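Local coordinates for glutamate receptor 1 (Adineta vaga, PDB 4IO2), which probably works as a glutamate-gated ion channel subunit, of which this chain is the ligand-binding domain, here holding glutamate, at residues L10-I15 and M52-D57; G69-L74 and E94-S99; D80-D85 and G208-K213; T87-R92 and G138-D143. All coordinates share one frame; numbering follows the deposited sequence. Where two conformers were deposited one is given.

Interaction 1: residues L10-I15 and M52-D57; sequences LRIGVI and MGFVAD
The backbone O of D57 draws two groups of strand 9-14. I12 N donates to D57 O at 2.9 Å, and R11 CA brings a C-H contact to the same oxygen at 3.4 Å. This is parallel beta pairing. Strand 55-60 is an outermost strand of the three-stranded parallel sheet, strand 9-14 is the central one, and the connection between them runs through strands 22-25 and 35-38 and then helix 40-52. Two more backbone bonds set the register: L10 N to V55 O at 2.9 Å, and D57 N to L10 O at 2.9 Å.

On the sheet face that carries L10 and A56, the F54 ring takes up the apolar side chains. CD1 of L10 sits over one ring face, 4.0 Å from the centroid and 15° off the normal, a CH-pi contact. I12 CD1 touches F54 CE1 at 4.1 Å and also meets A56 CB. F54 CG stands between its backbone N and carbonyl carbon (chi1 57°), which turns the ring back toward the strand. L48 and R49 of helix 40-52 also touch this ring. With an alanine here, L10 CD1 is likely to lose the ring face it rests on, and a gap would probably open between helix and sheet.

On the face of R11 and D57 the two side chains run side by side, but their polar ends bond elsewhere. R11 forms a salt bridge with D80 and a bond to G77 O, while D57 OD1 accepts from Q59. The two side chains touch where R11 CG lies 3.6 Å from D57 OD2.

Interaction 2: residues G69-L74 and E94-S99; sequences GLVLAL and EIVAFS
V71 CG1 stands anti to the backbone N (chi1 170°), and this methyl reaches across to V96. V71 CG1 meets both branches there, V96 CG2 at 3.8 Å and V96 CG1 at 3.9 Å. I95 CG1 lies between the backbone N and the carbonyl carbon (chi1 60°). The rest of the side chain is extended, and its tip, CD1, arrives at the helix. I95 CD1 touches two helix residues, L72 CD2 at 3.6 Å and V71 CG1 at 4.0 Å. I95 and L72 cross at a slant on the surface, while V71 and V96 are buried.

The contact lays helix 67-75 against the chain that leads from helix 90-93 into strand 97-98. It lies in a solute-binding-protein fold of the kind used by the ligand-binding domains of glutamate receptors. No hydrogen bond joins the two segments, and the contact across them is made by aliphatic side chains.

L74, one turn after V71, adds a further touch. L74 CD2 comes 4.0 Å from V96 CG1. V96 is thus met by V71 and L74, and V210 of strand 200-211 packs on both V96 and L74. V71 also packs on R92, a residue that binds glutamate, and F98 touches R92 as well. At the start of segment 94-99, E94 OE1 forms a salt bridge with K219 of the second subunit.

Interaction 3: residues D80-D85 and G208-K213; sequences DIAIGD and GIVTPK. With GLU (glutamic acid), chain E.
Two backbone bonds join A82 and V210. A82 N donates to V210 O at 3.0 Å, and V210 N returns a bond of 2.9 Å to A82 O. Together they make one antiparallel, hydrogen-bonded pair. C-H contacts flank it: I81 CA lies 3.2 Å from V210 O, and I209 CA approaches A82 O. P212 CD sits 3.2 Å from D80 O, a carbonyl oxygen buried here without a polar partner.

Apolar groups fill in beside the backbone. I83 and I209 run side by side, and I209 CG2 meets I83 CG1 at 3.9 Å. The same methyl also reaches I81 CB. A82 CB rests against V210 CB, and L74 of helix 67-75 touches both residues.

The bridge carries strand 81-82, an outer strand of the parallel sheet, against strand 200-211 of the antiparallel sheet. It therefore joins the two sheets of this glutamate-binding domain.

Water continues the link past the pair. One molecule accepts from G84 N at 2.9 Å and gives a weak bond to G208 O. Ligand contact falls at the end of segment 80-85: the amino N of the bound glutamate donates to D85 O at 2.8 Å. The D85 carboxylate is hydrogen-bonded to Y67 OH and S17 OG.

Interaction 4: residues T87-R92 and G138-D143; sequences TVTSAR and GTAGED. With GLU (glutamic acid), chain E.
R92 and A140 meet on the alpha-carboxylate of the bound glutamate. The site lies in the cleft of a periplasmic-binding-protein fold, and both segments supply donors to the grip. R92 gives two bonds from its guanidinium edge: NH1 to ligand O at 2.8 Å and NH2 to ligand OXT at 2.9 Å. A140 N, at the start of helix 140-148, adds a bond to OXT at 2.9 Å. T87 N completes the grip on O at 2.8 Å, with a nearly straight N-H (168°). Each carboxylate oxygen thus takes two donors. T87 OG1 accepts from the ligand amino N at 2.8 Å. The start of the helix would probably add to the favourable field for the carboxylate.

Protein bonds hold the guanidinium in place. The R92 chain is extended from CG to NE (chi3 -178°), which carries the group to the ligand. NH1 also donates to a lone pair of T87 O, and NH2 bonds T68 OG1. A lysine in place of R92 is likely to lose the paired grip on both carboxylate oxygens and leave T87 O without this donor.

Beside the carboxylate, A140 CB packs on T87 CB and on T89 CG2. T89 is the N-cap of the short, weakly bonded helix that carries R92. Its capping bond runs from R92 N to T89 OG1 at 3.1 Å.

Along the chain interaction 1 closes first; interactions 2 and 3 then alternate, and interaction 4 is nested inside the loop closed by interaction 3. Interactions 1 and 3 share the parallel sheet, their centres about 10 Å apart, where G13 of strand 9-14 pairs with I81 and I83. Interactions 2 and 3 lie about 7 Å apart between centres, with strand 97-98 pairing with strand 200-211. F98 and V71 of interaction 2 pack on R92 of interaction 4. Interactions 3 and 4 both touch the bound glutamate, centres about 14 Å apart. A continuous path of contacts runs from the parallel sheet to the ligand, while interaction 1 lies about 23 Å from interaction 4, centre to centre.

Interaction 1: residues L10-I15 and M52-D57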
loop_
_atom_site.group_PDB
_atom_site.type_symbol
_atom_site.label_atom_id
_atom_site.label_comp_id
_atom_site.label_asym_id
_atom_site.label_seq_id
_atom_site.Cartn_x
_atom_site.Cartn_y
_atom_site.Cartn_z
ATOM N N LEU A 10 14.794 -16.324 -13.877
ATOM C CA LEU A 10 15.036 -15.235 -12.934
ATOM C C LEU A 10 15.854 -15.704 -11.778
ATOM O O LEU A 10 15.464 -16.642 -11.080
ATOM C CB LEU A 10 13.738 -14.713 -12.357
ATOM C CG LEU A 10 12.832 -13.989 -13.309
ATOM C CD1 LEU A 10 11.570 -13.634 -12.546
ATOM C CD2 LEU A 10 13.519 -12.788 -13.908
ATOM N N ARG A 11 16.960 -15.026 -11.533
ATOM C CA ARG A 11 17.722 -15.168 -10.284
ATOM C C ARG A 11 17.021 -14.329 -9.225
ATOM O O ARG A 11 16.952 -13.084 -9.319
ATOM C CB ARG A 11 19.168 -14.692 -10.450
ATOM C CG ARG A 11 19.992 -15.450 -11.483
ATOM C CD ARG A 11 21.294 -14.707 -11.791
ATOM N NE ARG A 11 20.985 -13.356 -12.232
ATOM C CZ ARG A 11 21.775 -12.289 -12.120
ATOM N NH1 ARG A 11 23.018 -12.383 -11.652
ATOM N NH2 ARG A 11 21.307 -11.119 -12.505
ATOM N N ILE A 12 16.441 -15.003 -8.234
ATOM C CA ILE A 12 15.572 -14.378 -7.225
ATOM C C ILE A 12 16.279 -14.369 -5.879
ATOM O O ILE A 12 16.476 -15.419 -5.288
ATOM C CB ILE A 12 14.244 -15.127 -7.077
ATOM C CG1 ILE A 12 13.546 -15.250 -8.414
ATOM C CG2 ILE A 12 13.368 -14.425 -6.022
ATOM C CD1 ILE A 12 12.217 -16.024 -8.380
ATOM N N GLY A 13 16.707 -13.190 -5.438
ATOM C CA GLY A 13 17.333 -13.053 -4.134
ATOM C C GLY A 13 16.277 -13.066 -3.029
ATOM O O GLY A 13 15.224 -12.409 -3.153
ATOM N N VAL A 14 16.553 -13.852 -1.988
ATOM C CA VAL A 14 15.722 -13.913 -0.799
ATOM C C VAL A 14 16.615 -13.730 0.402
ATOM O O VAL A 14 17.839 -13.843 0.312
ATOM C CB VAL A 14 14.889 -15.226 -0.719
ATOM C CG1 VAL A 14 13.935 -15.384 -1.906
ATOM C CG2 VAL A 14 15.735 -16.467 -0.596
ATOM N N ILE A 15 16.007 -13.361 1.527
ATOM C CA ILE A 15 16.762 -13.012 2.739
ATOM C C ILE A 15 16.063 -13.611 3.958
ATOM O O ILE A 15 14.848 -13.549 4.103
ATOM C CB ILE A 15 16.930 -11.471 2.835
ATOM C CG1 ILE A 15 17.746 -11.061 4.043
ATOM C CG2 ILE A 15 15.591 -10.706 2.801
ATOM C CD1 ILE A 15 18.206 -9.611 4.028
ATOM N N MET A 52 3.055 -17.180 -14.371
ATOM C CA MET A 52 3.876 -16.422 -15.315
ATOM C C MET A 52 4.814 -17.283 -16.145
ATOM O O MET A 52 5.259 -16.867 -17.219
ATOM C CB MET A 52 4.692 -15.385 -14.545
ATOM C CG MET A 52 3.792 -14.377 -13.806
ATOM S SD MET A 52 4.749 -13.238 -12.803
ATOM C CE MET A 52 5.380 -12.299 -14.161
ATOM N N GLY A 53 5.135 -18.470 -15.652
ATOM C CA GLY A 53 5.926 -19.422 -16.420
ATOM C C GLY A 53 7.410 -19.152 -16.511
ATOM O O GLY A 53 8.087 -19.735 -17.350
ATOM N N PHE A 54 7.952 -18.314 -15.634
ATOM C CA PHE A 54 9.407 -18.138 -15.555
ATOM C C PHE A 54 10.041 -19.366 -14.899
ATOM O O PHE A 54 9.360 -20.200 -14.296
ATOM C CB PHE A 54 9.809 -16.835 -14.809
ATOM C CG PHE A 54 9.279 -16.712 -13.402
ATOM C CD1 PHE A 54 9.886 -17.358 -12.335
ATOM C CD2 PHE A 54 8.220 -15.871 -13.156
ATOM C CE1 PHE A 54 9.396 -17.197 -11.044
ATOM C CE2 PHE A 54 7.709 -15.729 -11.874
ATOM C CZ PHE A 54 8.309 -16.394 -10.820
ATOM N N VAL A 55 11.359 -19.453 -15.003
ATOM C CA VAL A 55 12.119 -20.473 -14.296
ATOM C C VAL A 55 12.759 -19.782 -13.081
ATOM O O VAL A 55 13.463 -18.780 -13.227
ATOM C CB VAL A 55 13.170 -21.107 -15.209
ATOM C CG1 VAL A 55 14.014 -22.113 -14.455
ATOM C CG2 VAL A 55 12.465 -21.813 -16.391
ATOM N N ALA A 56 12.494 -20.316 -11.897
ATOM C CA ALA A 56 12.965 -19.721 -10.652
ATOM C C ALA A 56 14.316 -20.274 -10.233
ATOM O O ALA A 56 14.482 -21.471 -10.026
ATOM C CB ALA A 56 11.965 -19.945 -9.555
ATOM N N ASP A 57 15.281 -19.380 -10.129
ATOM C CA ASP A 57 16.580 -19.692 -9.545
ATOM C C ASP A 57 16.723 -18.922 -8.223
ATOM O O ASP A 57 17.161 -17.772 -8.194
ATOM C CB ASP A 57 17.689 -19.338 -10.544
ATOM C CG ASP A 57 19.091 -19.504 -9.973
ATOM O OD1 ASP A 57 19.238 -20.191 -8.945
ATOM O OD2 ASP A 57 20.053 -18.974 -10.589
#

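Interaction 2: residues G69-L74 and E94-S99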
loop_
_atom_site.group_PDB
_atom_site.type_symbol
_atom_site.label_atom_id
_atom_site.label_comp_id
_atom_site.label_asym_id
_atom_site.label_seq_id
_atom_site.Cartn_x
_atom_site.Cartn_y
_atom_site.Cartn_z
ATOM N N GLY A 69 21.804 -3.762 1.940
ATOM C CA GLY A 69 22.814 -4.550 1.211
ATOM C C GLY A 69 22.231 -5.430 0.100
ATOM O O GLY A 69 22.801 -5.545 -1.004
ATOM N N LEU A 70 21.086 -6.044 0.366
ATOM C CA LEU A 70 20.386 -6.847 -0.634
ATOM C C LEU A 70 19.967 -5.968 -1.818
ATOM O O LEU A 70 20.133 -6.368 -2.996
ATOM C CB LEU A 70 19.165 -7.532 0.001
ATOM C CG LEU A 70 18.318 -8.379 -0.956
ATOM C CD1 LEU A 70 19.089 -9.529 -1.533
ATOM C CD2 LEU A 70 17.109 -8.845 -0.209
ATOM N N VAL A 71 19.409 -4.791 -1.531
ATOM C CA VAL A 71 19.000 -3.868 -2.586
ATOM C C VAL A 71 20.218 -3.473 -3.442
ATOM O O VAL A 71 20.151 -3.470 -4.677
ATOM C CB VAL A 71 18.315 -2.642 -1.956
ATOM C CG1 VAL A 71 18.083 -1.542 -2.946
ATOM C CG2 VAL A 71 16.998 -3.080 -1.309
ATOM N N LEU A 72 21.322 -3.118 -2.783
ATOM C CA LEU A 72 22.534 -2.750 -3.499
ATOM C C LEU A 72 23.080 -3.892 -4.354
ATOM O O LEU A 72 23.565 -3.673 -5.464
ATOM C CB LEU A 72 23.609 -2.286 -2.502
ATOM C CG LEU A 72 23.340 -0.898 -1.923
ATOM C CD1 LEU A 72 24.141 -0.695 -0.635
ATOM C CD2 LEU A 72 23.669 0.167 -2.925
ATOM N N ALA A 73 23.006 -5.102 -3.840
ATOM C CA ALA A 73 23.453 -6.288 -4.588
ATOM C C ALA A 73 22.610 -6.464 -5.843
ATOM O O ALA A 73 23.156 -6.721 -6.931
ATOM C CB ALA A 73 23.391 -7.522 -3.708
ATOM N N LEU A 74 21.295 -6.265 -5.742
ATOM C CA LEU A 74 20.472 -6.368 -6.924
ATOM C C LEU A 74 20.880 -5.275 -7.920
ATOM O O LEU A 74 21.011 -5.528 -9.121
ATOM C CB LEU A 74 18.993 -6.259 -6.566
ATOM C CG LEU A 74 18.116 -6.419 -7.809
ATOM C CD1 LEU A 74 16.876 -7.183 -7.473
ATOM C CD2 LEU A 74 17.769 -5.085 -8.457
ATOM N N GLU A 94 15.779 5.475 -5.518
ATOM C CA GLU A 94 16.764 6.144 -6.362
ATOM C C GLU A 94 17.599 5.154 -7.160
ATOM O O GLU A 94 18.104 5.498 -8.225
ATOM C CB GLU A 94 17.719 6.980 -5.512
ATOM C CG GLU A 94 17.078 8.164 -4.887
ATOM C CD GLU A 94 16.895 9.363 -5.854
ATOM O OE1 GLU A 94 17.197 9.242 -7.077
ATOM O OE2 GLU A 94 16.439 10.434 -5.368
ATOM N N ILE A 95 17.779 3.937 -6.650
ATOM C CA ILE A 95 18.705 2.985 -7.268
ATOM C C ILE A 95 18.074 1.717 -7.837
ATOM O O ILE A 95 18.710 1.023 -8.641
ATOM C CB ILE A 95 19.900 2.639 -6.333
ATOM C CG1 ILE A 95 19.437 2.014 -5.033
ATOM C CG2 ILE A 95 20.776 3.880 -6.152
ATOM C CD1 ILE A 95 20.525 1.306 -4.245
ATOM N N VAL A 96 16.853 1.404 -7.415
ATOM C CA VAL A 96 16.110 0.252 -7.912
ATOM C C VAL A 96 14.667 0.668 -8.102
ATOM O O VAL A 96 14.205 1.695 -7.547
ATOM C CB VAL A 96 16.151 -0.948 -6.938
ATOM C CG1 VAL A 96 17.579 -1.491 -6.769
ATOM C CG2 VAL A 96 15.537 -0.629 -5.571
ATOM N N ALA A 97 13.909 -0.153 -8.830
ATOM C CA ALA A 97 12.448 -0.017 -8.846
ATOM C C ALA A 97 11.805 -1.037 -7.925
ATOM O O ALA A 97 12.437 -1.989 -7.466
ATOM C CB ALA A 97 11.876 -0.086 -10.287
ATOM N N PHE A 98 10.521 -0.817 -7.637
ATOM C CA PHE A 98 9.762 -1.767 -6.855
ATOM C C PHE A 98 8.486 -2.106 -7.581
ATOM O O PHE A 98 7.851 -1.249 -8.187
ATOM C CB PHE A 98 9.429 -1.196 -5.482
ATOM C CG PHE A 98 10.608 -1.026 -4.570
ATOM C CD1 PHE A 98 11.315 0.160 -4.535
ATOM C CD2 PHE A 98 10.969 -2.036 -3.701
ATOM C CE1 PHE A 98 12.345 0.337 -3.639
ATOM C CE2 PHE A 98 11.975 -1.864 -2.807
ATOM C CZ PHE A 98 12.690 -0.695 -2.786
ATOM N N SER A 99 8.078 -3.350 -7.464
ATOM C CA SER A 99 6.775 -3.782 -7.918
ATOM C C SER A 99 5.665 -3.126 -7.114
ATOM O O SER A 99 5.882 -2.541 -6.072
ATOM C CB SER A 99 6.644 -5.303 -7.772
ATOM O OG SER A 99 6.442 -5.709 -6.421
#

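Interaction 3: residues D80-D85 and G208-K213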
loop_
_atom_site.group_PDB
_atom_site.type_symbol
_atom_site.label_atom_id
_atom_site.label_comp_id
_atom_site.label_asym_id
_atom_site.label_seq_id
_atom_site.Cartn_x
_atom_site.Cartn_y
_atom_site.Cartn_z
ATOM N N ASP A 80 18.207 -10.810 -10.393
ATOM C CA ASP A 80 17.229 -10.170 -11.280
ATOM C C ASP A 80 16.103 -9.493 -10.534
ATOM O O ASP A 80 15.715 -8.390 -10.890
ATOM C CB ASP A 80 16.679 -11.172 -12.297
ATOM C CG ASP A 80 17.788 -11.753 -13.151
ATOM O OD1 ASP A 80 18.602 -10.961 -13.713
ATOM O OD2 ASP A 80 17.883 -12.982 -13.251
ATOM N N ILE A 81 15.566 -10.175 -9.540
ATOM C CA ILE A 81 14.605 -9.567 -8.624
ATOM C C ILE A 81 14.972 -10.004 -7.204
ATOM O O ILE A 81 15.728 -10.956 -7.022
ATOM C CB ILE A 81 13.122 -9.925 -8.928
ATOM C CG1 ILE A 81 12.876 -11.433 -8.791
ATOM C CG2 ILE A 81 12.759 -9.429 -10.317
ATOM C CD1 ILE A 81 11.383 -11.851 -8.949
ATOM N N ALA A 82 14.419 -9.327 -6.217
ATOM C CA ALA A 82 14.543 -9.759 -4.814
ATOM C C ALA A 82 13.169 -9.677 -4.141
ATOM O O ALA A 82 12.444 -8.699 -4.273
ATOM C CB ALA A 82 15.593 -8.930 -4.041
ATOM N N ILE A 83 12.819 -10.756 -3.458
ATOM C CA ILE A 83 11.520 -10.902 -2.827
ATOM C C ILE A 83 11.684 -11.145 -1.353
ATOM O O ILE A 83 12.397 -12.067 -0.940
ATOM C CB ILE A 83 10.681 -12.048 -3.441
ATOM C CG1 ILE A 83 10.512 -11.887 -4.958
ATOM C CG2 ILE A 83 9.328 -12.071 -2.770
ATOM C CD1 ILE A 83 9.780 -13.063 -5.620
ATOM N N GLY A 84 11.009 -10.334 -0.553
ATOM C CA GLY A 84 11.045 -10.499 0.875
ATOM C C GLY A 84 10.278 -9.399 1.568
ATOM O O GLY A 84 9.461 -8.661 0.986
ATOM N N ASP A 85 10.519 -9.286 2.871
ATOM C CA ASP A 85 9.971 -8.207 3.706
ATOM C C ASP A 85 10.849 -6.970 3.549
ATOM O O ASP A 85 11.522 -6.557 4.479
ATOM C CB ASP A 85 9.854 -8.637 5.180
ATOM C CG ASP A 85 11.120 -9.270 5.783
ATOM O OD1 ASP A 85 12.019 -9.726 5.072
ATOM O OD2 ASP A 85 11.185 -9.348 7.051
ATOM N N GLY A 208 7.677 -4.320 -1.325
ATOM C CA GLY A 208 7.607 -4.506 -2.767
ATOM C C GLY A 208 8.691 -5.444 -3.202
ATOM O O GLY A 208 9.721 -5.584 -2.536
ATOM N N ILE A 209 8.477 -6.050 -4.366
ATOM C CA ILE A 209 9.527 -6.837 -5.012
ATOM C C ILE A 209 10.521 -5.864 -5.658
ATOM O O ILE A 209 10.125 -4.962 -6.369
ATOM C CB ILE A 209 8.925 -7.827 -6.033
ATOM C CG1 ILE A 209 8.080 -8.844 -5.261
ATOM C CG2 ILE A 209 10.048 -8.513 -6.814
ATOM C CD1 ILE A 209 7.400 -9.871 -6.157
ATOM N N VAL A 210 11.802 -6.046 -5.384
ATOM C CA VAL A 210 12.838 -5.196 -5.935
ATOM C C VAL A 210 13.141 -5.649 -7.340
ATOM O O VAL A 210 13.349 -6.832 -7.577
ATOM C CB VAL A 210 14.131 -5.275 -5.088
ATOM C CG1 VAL A 210 15.148 -4.287 -5.618
ATOM C CG2 VAL A 210 13.869 -5.024 -3.623
ATOM N N THR A 211 13.216 -4.704 -8.266
ATOM C CA THR A 211 13.572 -4.976 -9.661
ATOM C C THR A 211 14.568 -3.923 -10.129
ATOM O O THR A 211 14.699 -2.870 -9.531
ATOM C CB THR A 211 12.344 -4.974 -10.612
ATOM O OG1 THR A 211 11.955 -3.647 -10.922
ATOM C CG2 THR A 211 11.155 -5.698 -10.026
ATOM N N PRO A 212 15.204 -4.166 -11.264
ATOM C CA PRO A 212 16.011 -3.098 -11.830
ATOM C C PRO A 212 15.156 -1.897 -12.198
ATOM O O PRO A 212 13.980 -2.082 -12.515
ATOM C CB PRO A 212 16.618 -3.742 -13.096
ATOM C CG PRO A 212 16.595 -5.213 -12.799
ATOM C CD PRO A 212 15.328 -5.424 -12.021
ATOM N N LYS A 213 15.755 -0.710 -12.245
ATOM C CA LYS A 213 15.051 0.417 -12.809
ATOM C C LYS A 213 14.794 0.176 -14.293
ATOM O O LYS A 213 15.572 -0.492 -14.973
ATOM C CB LYS A 213 15.873 1.685 -12.616
ATOM C CG LYS A 213 15.906 2.120 -11.151
ATOM C CD LYS A 213 16.481 3.507 -11.022
ATOM C CE LYS A 213 17.957 3.529 -11.248
ATOM N NZ LYS A 213 18.473 4.933 -11.074
HETATM N N GLU E . 11.626 -4.288 6.118
HETATM C CA GLU E . 12.876 -3.761 6.673
HETATM C C GLU E . 13.728 -3.148 5.565
HETATM O O GLU E . 13.429 -3.384 4.365
HETATM C CB GLU E . 13.694 -4.832 7.401
HETATM C CG GLU E . 12.988 -5.555 8.555
HETATM C CD GLU E . 12.728 -4.713 9.803
HETATM O OE1 GLU E . 13.209 -3.582 9.861
HETATM O OE2 GLU E . 12.098 -5.238 10.758
HETATM O OXT GLU E . 14.692 -2.415 5.886
HETATM O O HOH W 1 9.389 -8.236 -1.785
#

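Interaction 4: residues T87-R92 and G138-D143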
loop_
_atom_site.group_PDB
_atom_site.type_symbol
_atom_site.label_atom_id
_atom_site.label_comp_id
_atom_site.label_asym_id
_atom_site.label_seq_id
_atom_site.Cartn_x
_atom_site.Cartn_y
_atom_site.Cartn_z
ATOM N N THR A 87 11.165 -3.106 2.659
ATOM C CA THR A 87 10.435 -1.865 2.652
ATOM C C THR A 87 10.770 -0.969 1.465
ATOM O O THR A 87 11.933 -0.742 1.140
ATOM C CB THR A 87 10.664 -1.113 3.966
ATOM O OG1 THR A 87 10.341 -1.979 5.060
ATOM C CG2 THR A 87 9.808 0.165 4.073
ATOM N N VAL A 88 9.739 -0.418 0.831
ATOM C CA VAL A 88 9.895 0.551 -0.265
ATOM C C VAL A 88 10.222 1.889 0.367
ATOM O O VAL A 88 9.450 2.425 1.175
ATOM C CB VAL A 88 8.606 0.625 -1.076
ATOM C CG1 VAL A 88 8.799 1.598 -2.232
ATOM C CG2 VAL A 88 8.219 -0.777 -1.590
ATOM N N THR A 89 11.392 2.431 0.070
ATOM C CA THR A 89 11.810 3.726 0.614
ATOM C C THR A 89 12.285 4.644 -0.502
ATOM O O THR A 89 12.684 4.206 -1.551
ATOM C CB THR A 89 12.963 3.636 1.636
ATOM O OG1 THR A 89 14.150 3.293 0.946
ATOM C CG2 THR A 89 12.690 2.589 2.751
ATOM N N SER A 90 12.235 5.931 -0.239
ATOM C CA SER A 90 12.683 6.947 -1.193
ATOM C C SER A 90 14.141 6.739 -1.569
ATOM O O SER A 90 14.508 6.813 -2.729
ATOM C CB SER A 90 12.466 8.374 -0.623
ATOM O OG SER A 90 13.188 8.597 0.596
ATOM N N ALA A 91 14.983 6.504 -0.581
ATOM C CA ALA A 91 16.407 6.324 -0.864
ATOM C C ALA A 91 16.619 5.089 -1.720
ATOM O O ALA A 91 17.464 5.092 -2.634
ATOM C CB ALA A 91 17.257 6.195 0.431
ATOM N N ARG A 92 15.917 4.000 -1.446
ATOM C CA ARG A 92 16.098 2.797 -2.278
ATOM C C ARG A 92 15.580 2.992 -3.701
ATOM O O ARG A 92 16.161 2.479 -4.646
ATOM C CB ARG A 92 15.448 1.573 -1.606
ATOM C CG ARG A 92 16.193 1.119 -0.360
ATOM C CD ARG A 92 15.364 0.177 0.501
ATOM N NE ARG A 92 16.070 -0.213 1.706
ATOM C CZ ARG A 92 15.573 -0.992 2.657
ATOM N NH1 ARG A 92 14.358 -1.486 2.515
ATOM N NH2 ARG A 92 16.322 -1.304 3.710
ATOM N N GLY A 138 21.129 -0.674 8.216
ATOM C CA GLY A 138 20.688 -1.043 6.868
ATOM C C GLY A 138 19.231 -1.414 6.774
ATOM O O GLY A 138 18.794 -1.982 5.793
ATOM N N THR A 139 18.470 -1.131 7.810
ATOM C CA THR A 139 17.032 -1.255 7.763
ATOM C C THR A 139 16.409 0.143 7.550
ATOM O O THR A 139 17.015 1.194 7.826
ATOM C CB THR A 139 16.415 -1.902 9.033
ATOM O OG1 THR A 139 16.670 -1.072 10.177
ATOM C CG2 THR A 139 16.973 -3.279 9.286
ATOM N N ALA A 140 15.170 0.136 7.111
ATOM C CA ALA A 140 14.443 1.381 6.957
ATOM C C ALA A 140 14.305 2.093 8.304
ATOM O O ALA A 140 14.237 3.310 8.344
ATOM C CB ALA A 140 13.066 1.106 6.300
ATOM N N GLY A 141 14.266 1.331 9.391
ATOM C CA GLY A 141 14.174 1.878 10.725
ATOM C C GLY A 141 15.341 2.803 11.062
ATOM O O GLY A 141 15.199 3.738 11.847
ATOM N N GLU A 142 16.497 2.533 10.500
ATOM C CA GLU A 142 17.664 3.390 10.700
ATOM C C GLU A 142 17.379 4.779 10.170
ATOM O O GLU A 142 17.676 5.773 10.838
ATOM C CB GLU A 142 18.924 2.804 10.057
ATOM C CG GLU A 142 20.163 3.648 10.263
ATOM C CD GLU A 142 21.422 3.104 9.565
ATOM O OE1 GLU A 142 21.291 2.173 8.699
ATOM O OE2 GLU A 142 22.539 3.583 9.929
ATOM N N ASP A 143 16.779 4.873 8.979
ATOM C CA ASP A 143 16.503 6.228 8.509
ATOM C C ASP A 143 15.386 6.925 9.273
ATOM O O ASP A 143 15.429 8.151 9.432
ATOM C CB ASP A 143 16.351 6.312 7.007
ATOM C CG ASP A 143 17.674 6.017 6.296
ATOM O OD1 ASP A 143 18.755 6.573 6.672
ATOM O OD2 ASP A 143 17.648 5.150 5.440
HETATM N N GLU E . 11.626 -4.288 6.118
HETATM C CA GLU E . 12.876 -3.761 6.673
HETATM C C GLU E . 13.728 -3.148 5.565
HETATM O O GLU E . 13.429 -3.384 4.365
HETATM C CB GLU E . 13.694 -4.832 7.401
HETATM C CG GLU E . 12.988 -5.555 8.555
HETATM C CD GLU E . 12.728 -4.713 9.803
HETATM O OE1 GLU E . 13.209 -3.582 9.861
HETATM O OE2 GLU E . 12.098 -5.238 10.758
HETATM O OXT GLU E . 14.692 -2.415 5.886
#